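Local coordinates for protein MAU2 chromatid cohesion factor homolog (Saccharomyces cerevisiae, PDB 4XDN) that forms a complex with SCC2 that is required for cohesin to associate with chromosomes, and so takes part in sister chromatid cohesion, at residues A[72-77]-A[85-90]; A[91-96]-A[133-138]; A[103-108]-A[138-143]. One frame throughout, in Å; residues are numbered along the deposited sequence.

Contact 1 of 3, residues A[72-77]-A[85-90]; sequences LLKTKC and SKVTFE
Two apolar touches and one polar bridge join Leu-73 and Lys-74 to Val-87 and Thr-88. The apolar part is small and close: Leu-73 CD1 meets Val-87 CG2 at 4.0 Å, the leucine lying roughly crosswise to the valine. Val-87 spreads its branches over both partners. With CG1 anti to its backbone N (chi1 172°), CG2 is left for Leu-73, while CG1 lies 4.1 Å from Lys-74 CG, where the lysine stem and the valine run alongside each other, pointing opposite ways.

The polar part begins where the lysine stem ends. Bends at chi3 (67°) and chi4 curl the chain so that CD and CE run beside the threonine hydroxyl before the ammonium reaches it. Lys-74 NZ donates to Thr-88 OG1 at 3.1 Å. The stronger partner of this ammonium is Asp-84, which forms a salt bridge through OD1 and also offers its backbone O to Thr-88 OG1. The hydroxyl thus has two partners, and its bond to Asp-84 O probably helps hold it in place for the lysine.

The local helix axes approach to 10.3 Å at 134° between their directions, and the closest backbone pairing is Lys-74 with Val-87. These are the end of helix 53-76 and the early turns of helix 81-98. Helix 29-45 covers Leu-73 through Ile-29, Val-32 and Tyr-33, Tyr-108 of helix 102-119 packs on Lys-74, and an apolar side chain of another protein's chain packs on Val-87.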
loop_
_atom_site.group_PDB
_atom_site.type_symbol
_atom_site.label_atom_id
_atom_site.label_comp_id
_atom_site.label_asym_id
_atom_site.label_seq_id
_atom_site.Cartn_x
_atom_site.Cartn_y
_atom_site.Cartn_z
ATOM N N LEU A 72 23.373 26.104 -22.630
ATOM C CA LEU A 72 24.164 27.203 -23.155
ATOM C C LEU A 72 25.534 27.241 -22.482
ATOM O O LEU A 72 26.553 27.430 -23.143
ATOM C CB LEU A 72 23.424 28.524 -22.938
ATOM C CG LEU A 72 23.516 29.628 -23.991
ATOM C CD1 LEU A 72 23.194 29.129 -25.394
ATOM C CD2 LEU A 72 22.559 30.737 -23.595
ATOM N N LEU A 73 25.549 27.045 -21.167
ATOM C CA LEU A 73 26.788 27.047 -20.404
ATOM C C LEU A 73 27.699 25.897 -20.818
ATOM O O LEU A 73 28.900 26.083 -20.995
ATOM C CB LEU A 73 26.495 26.962 -18.902
ATOM C CG LEU A 73 25.855 28.197 -18.265
ATOM C CD1 LEU A 73 25.439 27.910 -16.829
ATOM C CD2 LEU A 73 26.807 29.385 -18.315
ATOM N N LYS A 74 27.122 24.711 -20.976
ATOM C CA LYS A 74 27.903 23.519 -21.278
ATOM C C LYS A 74 28.494 23.523 -22.688
ATOM O O LYS A 74 29.527 22.898 -22.930
ATOM C CB LYS A 74 27.044 22.268 -21.094
ATOM C CG LYS A 74 26.861 21.857 -19.641
ATOM C CD LYS A 74 26.139 20.525 -19.507
ATOM C CE LYS A 74 26.966 19.354 -20.034
ATOM N NZ LYS A 74 28.284 19.223 -19.355
ATOM N N THR A 75 27.847 24.233 -23.609
ATOM C CA THR A 75 28.224 24.181 -25.021
ATOM C C THR A 75 29.032 25.391 -25.490
ATOM O O THR A 75 29.808 25.288 -26.439
ATOM C CB THR A 75 26.977 24.067 -25.916
ATOM O OG1 THR A 75 26.089 25.157 -25.645
ATOM C CG2 THR A 75 26.260 22.754 -25.662
ATOM N N LYS A 76 28.849 26.530 -24.828
ATOM C CA LYS A 76 29.448 27.786 -25.276
ATOM C C LYS A 76 30.516 28.312 -24.321
ATOM O O LYS A 76 31.139 29.337 -24.596
ATOM C CB LYS A 76 28.361 28.851 -25.456
ATOM C CG LYS A 76 27.349 28.532 -26.550
ATOM C CD LYS A 76 27.969 28.635 -27.937
ATOM C CE LYS A 76 26.934 28.422 -29.032
ATOM N NZ LYS A 76 26.332 27.060 -28.983
ATOM N N CYS A 77 30.726 27.617 -23.207
ATOM C CA CYS A 77 31.711 28.045 -22.216
ATOM C C CYS A 77 32.683 26.931 -21.859
ATOM O O CYS A 77 32.396 25.749 -22.049
ATOM C CB CYS A 77 31.019 28.536 -20.942
ATOM S SG CYS A 77 29.778 29.806 -21.210
ATOM N N SER A 85 30.154 19.996 -13.122
ATOM C CA SER A 85 29.395 19.103 -12.252
ATOM C C SER A 85 28.095 19.743 -11.777
ATOM O O SER A 85 27.020 19.165 -11.918
ATOM C CB SER A 85 30.234 18.693 -11.041
ATOM O OG SER A 85 31.293 17.831 -11.415
ATOM N N LYS A 86 28.205 20.940 -11.212
ATOM C CA LYS A 86 27.054 21.631 -10.641
ATOM C C LYS A 86 26.004 21.926 -11.705
ATOM O O LYS A 86 24.823 21.623 -11.520
ATOM C CB LYS A 86 27.501 22.929 -9.965
ATOM C CG LYS A 86 26.423 23.621 -9.139
ATOM C CD LYS A 86 25.939 22.740 -7.992
ATOM C CE LYS A 86 25.116 23.522 -6.979
ATOM N NZ LYS A 86 23.770 23.886 -7.492
ATOM N N VAL A 87 26.440 22.509 -12.819
ATOM C CA VAL A 87 25.539 22.853 -13.914
ATOM C C VAL A 87 24.838 21.616 -14.468
ATOM O O VAL A 87 23.625 21.625 -14.685
ATOM C CB VAL A 87 26.295 23.564 -15.063
ATOM C CG1 VAL A 87 25.392 23.742 -16.287
ATOM C CG2 VAL A 87 26.822 24.917 -14.596
ATOM N N THR A 88 25.605 20.556 -14.698
ATOM C CA THR A 88 25.059 19.333 -15.272
ATOM C C THR A 88 24.021 18.712 -14.345
ATOM O O THR A 88 22.964 18.279 -14.797
ATOM C CB THR A 88 26.170 18.308 -15.559
ATOM O OG1 THR A 88 27.097 18.868 -16.496
ATOM C CG2 THR A 88 25.594 17.019 -16.138
ATOM N N PHE A 89 24.326 18.678 -13.051
ATOM C CA PHE A 89 23.416 18.102 -12.064
ATOM C C PHE A 89 22.095 18.871 -11.996
ATOM O O PHE A 89 21.024 18.264 -12.003
ATOM C CB PHE A 89 24.075 18.072 -10.679
ATOM C CG PHE A 89 25.201 17.071 -10.549
ATOM C CD1 PHE A 89 25.264 15.946 -11.361
ATOM C CD2 PHE A 89 26.194 17.256 -9.600
ATOM C CE1 PHE A 89 26.298 15.034 -11.231
ATOM C CE2 PHE A 89 27.228 16.346 -9.468
ATOM C CZ PHE A 89 27.279 15.235 -10.284
ATOM N N GLU A 90 22.169 20.199 -11.933
ATOM C CA GLU A 90 20.962 21.021 -11.882
ATOM C C GLU A 90 20.139 20.846 -13.150
ATOM O O GLU A 90 18.915 20.707 -13.094
ATOM C CB GLU A 90 21.315 22.494 -11.691
ATOM C CG GLU A 90 21.825 22.838 -10.308
ATOM C CD GLU A 90 22.153 24.308 -10.166
ATOM O OE1 GLU A 90 21.233 25.140 -10.303
ATOM O OE2 GLU A 90 23.333 24.634 -9.925
#

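Contact 2 of 3, residues A[91-96]-A[133-138]; sequences MVELLI and EFLLLH
Leu-135 reaches across to Ile-96 and Val-92, spending a different methyl on each. Its CD2 touches Ile-96 CD1 at 4.0 Å, where the two side chains meet at a slant, and its CD1 comes to 4.5 Å from Val-92 CG1, a looser touch. Ile-96 delivers its tip by a nearly extended run: CG1 is anti to the carbonyl carbon (chi1 -68°) and CD1 continues outward (chi2 171°). The carboxylate of Glu-93 lies at the margin of the leucine. Its OE1 forms a salt bridge with a basic side chain of another protein's chain, and OE2 makes a long, weak ion pair with Arg-131.

A second shell packs round these side chains. Ile-109 of helix 102-119 packs on both Val-92 and Leu-135, while Leu-140 and Met-143, further along the leucine's own helix, pack on Ile-96.

Behind Leu-135 the backbone takes a wider, pi-type turn over 135-138. On the flank of this turn Phe-134 and His-138 stack: His-138 CB lies 3.9 Å over the centre of the Phe-134 ring, and Phe-134 CZ lies 3.5 Å above the His-138 ring toward its rim. Val-182 of helix 170-189 packs on both side chains.

Helices 81-98 and 126-144 run almost parallel here, 13° apart, with local axes 12.3 Å apart at closest approach, a wide spacing at which Leu-135 bridges the gap to Val-92 and Ile-96. Parallel next-but-one helices, with the intervening helix 102-119 packing against both, are characteristic of helical-hairpin arrays, consistent with the TPR-like helical array known for the Scc4/Mau2 family.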
loop_
_atom_site.group_PDB
_atom_site.type_symbol
_atom_site.label_atom_id
_atom_site.label_comp_id
_atom_site.label_asym_id
_atom_site.label_seq_id
_atom_site.Cartn_x
_atom_site.Cartn_y
_atom_site.Cartn_z
ATOM N N MET A 91 20.817 20.853 -14.292
ATOM C CA MET A 91 20.152 20.663 -15.574
ATOM C C MET A 91 19.488 19.295 -15.669
ATOM O O MET A 91 18.309 19.193 -16.005
ATOM C CB MET A 91 21.151 20.824 -16.718
ATOM C CG MET A 91 20.604 20.393 -18.068
ATOM S SD MET A 91 21.779 20.574 -19.412
ATOM C CE MET A 91 20.933 19.603 -20.650
ATOM N N VAL A 92 20.260 18.247 -15.393
ATOM C CA VAL A 92 19.775 16.878 -15.507
ATOM C C VAL A 92 18.639 16.630 -14.524
ATOM O O VAL A 92 17.728 15.853 -14.802
ATOM C CB VAL A 92 20.916 15.861 -15.267
ATOM C CG1 VAL A 92 20.369 14.466 -14.985
ATOM C CG2 VAL A 92 21.844 15.828 -16.467
ATOM N N GLU A 93 18.699 17.293 -13.374
ATOM C CA GLU A 93 17.634 17.209 -12.383
ATOM C C GLU A 93 16.299 17.585 -13.023
ATOM O O GLU A 93 15.264 16.987 -12.727
ATOM C CB GLU A 93 17.936 18.126 -11.195
ATOM C CG GLU A 93 16.993 17.966 -10.015
ATOM C CD GLU A 93 17.347 16.786 -9.130
ATOM O OE1 GLU A 93 16.726 16.656 -8.055
ATOM O OE2 GLU A 93 18.241 15.992 -9.500
ATOM N N LEU A 94 16.337 18.571 -13.914
ATOM C CA LEU A 94 15.132 19.035 -14.596
ATOM C C LEU A 94 14.718 18.072 -15.703
ATOM O O LEU A 94 13.530 17.837 -15.911
ATOM C CB LEU A 94 15.342 20.435 -15.176
ATOM C CG LEU A 94 15.713 21.537 -14.179
ATOM C CD1 LEU A 94 15.785 22.885 -14.886
ATOM C CD2 LEU A 94 14.733 21.599 -13.017
ATOM N N LEU A 95 15.694 17.521 -16.416
ATOM C CA LEU A 95 15.401 16.543 -17.456
ATOM C C LEU A 95 14.682 15.340 -16.853
ATOM O O LEU A 95 13.749 14.794 -17.440
ATOM C CB LEU A 95 16.684 16.089 -18.154
ATOM C CG LEU A 95 17.427 17.134 -18.989
ATOM C CD1 LEU A 95 18.733 16.556 -19.502
ATOM C CD2 LEU A 95 16.570 17.622 -20.150
ATOM N N ILE A 96 15.122 14.949 -15.664
ATOM C CA ILE A 96 14.587 13.779 -14.986
ATOM C C ILE A 96 13.184 14.038 -14.434
ATOM O O ILE A 96 12.316 13.165 -14.498
ATOM C CB ILE A 96 15.534 13.342 -13.844
ATOM C CG1 ILE A 96 16.844 12.816 -14.436
ATOM C CG2 ILE A 96 14.895 12.265 -12.976
ATOM C CD1 ILE A 96 17.933 12.548 -13.414
ATOM N N GLU A 133 26.829 8.290 -10.251
ATOM C CA GLU A 133 26.415 6.895 -10.145
ATOM C C GLU A 133 25.006 6.781 -9.571
ATOM O O GLU A 133 24.231 5.915 -9.971
ATOM C CB GLU A 133 27.398 6.106 -9.275
ATOM C CG GLU A 133 28.795 5.953 -9.875
ATOM C CD GLU A 133 28.810 5.136 -11.156
ATOM O OE1 GLU A 133 27.892 4.318 -11.364
ATOM O OE2 GLU A 133 29.747 5.314 -11.958
ATOM N N PHE A 134 24.679 7.661 -8.631
ATOM C CA PHE A 134 23.358 7.664 -8.025
ATOM C C PHE A 134 22.303 8.036 -9.065
ATOM O O PHE A 134 21.256 7.404 -9.150
ATOM C CB PHE A 134 23.312 8.633 -6.844
ATOM C CG PHE A 134 22.141 8.415 -5.930
ATOM C CD1 PHE A 134 22.185 7.435 -4.950
ATOM C CD2 PHE A 134 20.997 9.189 -6.047
ATOM C CE1 PHE A 134 21.110 7.230 -4.107
ATOM C CE2 PHE A 134 19.916 8.987 -5.206
ATOM C CZ PHE A 134 19.973 8.006 -4.234
ATOM N N LEU A 135 22.590 9.056 -9.864
ATOM C CA LEU A 135 21.690 9.438 -10.940
ATOM C C LEU A 135 21.550 8.308 -11.956
ATOM O O LEU A 135 20.457 8.028 -12.437
ATOM C CB LEU A 135 22.187 10.709 -11.634
ATOM C CG LEU A 135 22.138 11.993 -10.803
ATOM C CD1 LEU A 135 22.840 13.130 -11.533
ATOM C CD2 LEU A 135 20.709 12.369 -10.481
ATOM N N LEU A 136 22.665 7.659 -12.269
ATOM C CA LEU A 136 22.696 6.611 -13.283
ATOM C C LEU A 136 22.000 5.326 -12.831
ATOM O O LEU A 136 21.372 4.636 -13.636
ATOM C CB LEU A 136 24.147 6.292 -13.660
ATOM C CG LEU A 136 24.672 6.563 -15.077
ATOM C CD1 LEU A 136 24.088 7.812 -15.716
ATOM C CD2 LEU A 136 26.190 6.676 -15.024
ATOM N N LEU A 137 22.116 5.010 -11.543
ATOM C CA LEU A 137 21.688 3.714 -11.032
ATOM C C LEU A 137 20.388 3.777 -10.228
ATOM O O LEU A 137 19.701 2.766 -10.085
ATOM C CB LEU A 137 22.802 3.113 -10.169
ATOM C CG LEU A 137 24.145 2.907 -10.880
ATOM C CD1 LEU A 137 25.211 2.501 -9.884
ATOM C CD2 LEU A 137 24.030 1.871 -11.989
ATOM N N HIS A 138 20.052 4.957 -9.709
ATOM C CA HIS A 138 18.864 5.117 -8.871
ATOM C C HIS A 138 17.817 6.029 -9.510
ATOM O O HIS A 138 16.704 5.588 -9.802
ATOM C CB HIS A 138 19.255 5.659 -7.493
ATOM C CG HIS A 138 18.093 5.919 -6.591
ATOM N ND1 HIS A 138 17.465 7.149 -6.518
ATOM C CD2 HIS A 138 17.441 5.118 -5.714
ATOM C CE1 HIS A 138 16.484 7.089 -5.642
ATOM N NE2 HIS A 138 16.446 5.865 -5.138
#

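Contact 3 of 3, residues A[103-108]-A[138-143]; sequences DLAELY and HDLPLM
Leu-140 turns its CG to chi1 -92°, off the staggered position, and splits its two methyls between Ala-105 and Glu-106. The pair joins successive helices, 102-119 and 126-144, of what is probably a TPR-like helical array. CD2 rests on Ala-105 CB at 3.9 Å. CD1 lies against the backbone of the next residue, 3.8 Å from Glu-106 CA, and Glu-106 CB lies alongside it. The short alanine side chain is consistent with the close approach, Glu-106 CA and Leu-140 CA being 7.5 Å apart.

The acidic end of Glu-106 is carried away from the leucine by an extended chain, CG anti to the backbone N. Its OE1 forms a salt bridge with Arg-144, which also pairs with Asp-103 OD1; the arginine therefore ties two acids of helix 102-119 to the end of helix 126-144.

Pro-141 kinks the second helix, since its N makes no bond to the preceding turn. Just before it, His-138 ND1 donates to Asp-139 OD1 at 2.7 Å and a nearly straight 172°, meeting the oxygen on its anti side, with the acceptor 2° from the imidazole plane.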
loop_
_atom_site.group_PDB
_atom_site.type_symbol
_atom_site.label_atom_id
_atom_site.label_comp_id
_atom_site.label_asym_id
_atom_site.label_seq_id
_atom_site.Cartn_x
_atom_site.Cartn_y
_atom_site.Cartn_z
ATOM N N ASP A 103 17.370 9.286 -21.971
ATOM C CA ASP A 103 18.597 8.968 -22.693
ATOM C C ASP A 103 19.525 10.178 -22.747
ATOM O O ASP A 103 20.739 10.049 -22.592
ATOM C CB ASP A 103 18.284 8.492 -24.112
ATOM C CG ASP A 103 17.612 7.133 -24.138
ATOM O OD1 ASP A 103 17.635 6.433 -23.105
ATOM O OD2 ASP A 103 17.069 6.759 -25.198
ATOM N N LEU A 104 18.941 11.352 -22.965
ATOM C CA LEU A 104 19.704 12.594 -23.014
ATOM C C LEU A 104 20.358 12.872 -21.668
ATOM O O LEU A 104 21.537 13.222 -21.597
ATOM C CB LEU A 104 18.797 13.761 -23.409
ATOM C CG LEU A 104 19.430 15.153 -23.433
ATOM C CD1 LEU A 104 20.531 15.230 -24.476
ATOM C CD2 LEU A 104 18.362 16.203 -23.695
ATOM N N ALA A 105 19.578 12.722 -20.604
ATOM C CA ALA A 105 20.083 12.909 -19.253
ATOM C C ALA A 105 21.246 11.959 -18.993
ATOM O O ALA A 105 22.272 12.353 -18.442
ATOM C CB ALA A 105 18.978 12.685 -18.241
ATOM N N GLU A 106 21.075 10.709 -19.410
ATOM C CA GLU A 106 22.077 9.678 -19.183
ATOM C C GLU A 106 23.381 9.994 -19.912
ATOM O O GLU A 106 24.464 9.714 -19.400
ATOM C CB GLU A 106 21.540 8.317 -19.628
ATOM C CG GLU A 106 22.440 7.148 -19.267
ATOM C CD GLU A 106 21.785 5.804 -19.529
ATOM O OE1 GLU A 106 20.749 5.769 -20.223
ATOM O OE2 GLU A 106 22.306 4.782 -19.034
ATOM N N LEU A 107 23.276 10.577 -21.102
ATOM C CA LEU A 107 24.458 10.946 -21.873
ATOM C C LEU A 107 25.246 12.048 -21.180
ATOM O O LEU A 107 26.477 12.032 -21.175
ATOM C CB LEU A 107 24.069 11.397 -23.284
ATOM C CG LEU A 107 23.723 10.305 -24.302
ATOM C CD1 LEU A 107 23.290 10.936 -25.617
ATOM C CD2 LEU A 107 24.896 9.360 -24.534
ATOM N N TYR A 108 24.535 13.005 -20.594
ATOM C CA TYR A 108 25.180 14.103 -19.890
ATOM C C TYR A 108 25.930 13.604 -18.659
ATOM O O TYR A 108 27.070 14.000 -18.417
ATOM C CB TYR A 108 24.154 15.161 -19.483
ATOM C CG TYR A 108 23.767 16.098 -20.607
ATOM C CD1 TYR A 108 24.709 16.931 -21.198
ATOM C CD2 TYR A 108 22.459 16.159 -21.066
ATOM C CE1 TYR A 108 24.362 17.790 -22.221
ATOM C CE2 TYR A 108 22.103 17.014 -22.089
ATOM C CZ TYR A 108 23.058 17.828 -22.661
ATOM O OH TYR A 108 22.702 18.680 -23.675
ATOM N N HIS A 138 20.052 4.957 -9.709
ATOM C CA HIS A 138 18.864 5.117 -8.871
ATOM C C HIS A 138 17.817 6.029 -9.510
ATOM O O HIS A 138 16.704 5.588 -9.802
ATOM C CB HIS A 138 19.255 5.659 -7.493
ATOM C CG HIS A 138 18.093 5.919 -6.591
ATOM N ND1 HIS A 138 17.465 7.149 -6.518
ATOM C CD2 HIS A 138 17.441 5.118 -5.714
ATOM C CE1 HIS A 138 16.484 7.089 -5.642
ATOM N NE2 HIS A 138 16.446 5.865 -5.138
ATOM N N ASP A 139 18.166 7.293 -9.728
ATOM C CA ASP A 139 17.183 8.272 -10.188
ATOM C C ASP A 139 16.663 7.968 -11.590
ATOM O O ASP A 139 15.452 7.925 -11.807
ATOM C CB ASP A 139 17.771 9.684 -10.159
ATOM C CG ASP A 139 17.823 10.267 -8.763
ATOM O OD1 ASP A 139 18.040 9.506 -7.802
ATOM O OD2 ASP A 139 17.644 11.495 -8.627
ATOM N N LEU A 140 17.565 7.748 -12.540
ATOM C CA LEU A 140 17.155 7.572 -13.931
ATOM C C LEU A 140 16.346 6.288 -14.145
ATOM O O LEU A 140 15.296 6.326 -14.789
ATOM C CB LEU A 140 18.373 7.591 -14.859
ATOM C CG LEU A 140 18.738 8.972 -15.417
ATOM C CD1 LEU A 140 20.128 8.971 -16.043
ATOM C CD2 LEU A 140 17.702 9.426 -16.437
ATOM N N PRO A 141 16.827 5.149 -13.616
ATOM C CA PRO A 141 16.044 3.914 -13.759
ATOM C C PRO A 141 14.654 3.992 -13.123
ATOM O O PRO A 141 13.698 3.476 -13.701
ATOM C CB PRO A 141 16.909 2.871 -13.044
ATOM C CG PRO A 141 18.292 3.397 -13.155
ATOM C CD PRO A 141 18.154 4.886 -13.031
ATOM N N LEU A 142 14.544 4.630 -11.961
ATOM C CA LEU A 142 13.260 4.734 -11.271
ATOM C C LEU A 142 12.264 5.581 -12.055
ATOM O O LEU A 142 11.084 5.240 -12.133
ATOM C CB LEU A 142 13.448 5.321 -9.870
ATOM C CG LEU A 142 14.002 4.367 -8.807
ATOM C CD1 LEU A 142 14.302 5.127 -7.525
ATOM C CD2 LEU A 142 13.039 3.216 -8.533
ATOM N N MET A 143 12.738 6.680 -12.634
ATOM C CA MET A 143 11.882 7.543 -13.442
ATOM C C MET A 143 11.503 6.855 -14.745
ATOM O O MET A 143 10.360 6.950 -15.195
ATOM C CB MET A 143 12.573 8.875 -13.740
ATOM C CG MET A 143 12.336 9.968 -12.703
ATOM S SD MET A 143 10.609 10.366 -12.368
ATOM C CE MET A 143 9.882 10.208 -13.993
#

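How the contacts relate
From the N terminus, contact 1 closes first, across the short turn between helices 53-76 and 81-98. The later part of helix 81-98 then opens contact 2, and helix 102-119 opens contact 3 before either partner on helix 126-144 arrives. Contacts 2 and 3 therefore cross, and they share His-138; their centres are only about 5 Å apart. Contact 1 lies about 14 Å from contact 2 and 17 Å from contact 3, centre to centre, joined to them by Phe-89 CD1 against Leu-135 CD1 (3.7 Å) and by Lys-74 CE against Tyr-108 CD1 (3.5 Å). Together the three tie four consecutive helices into one N-terminal block.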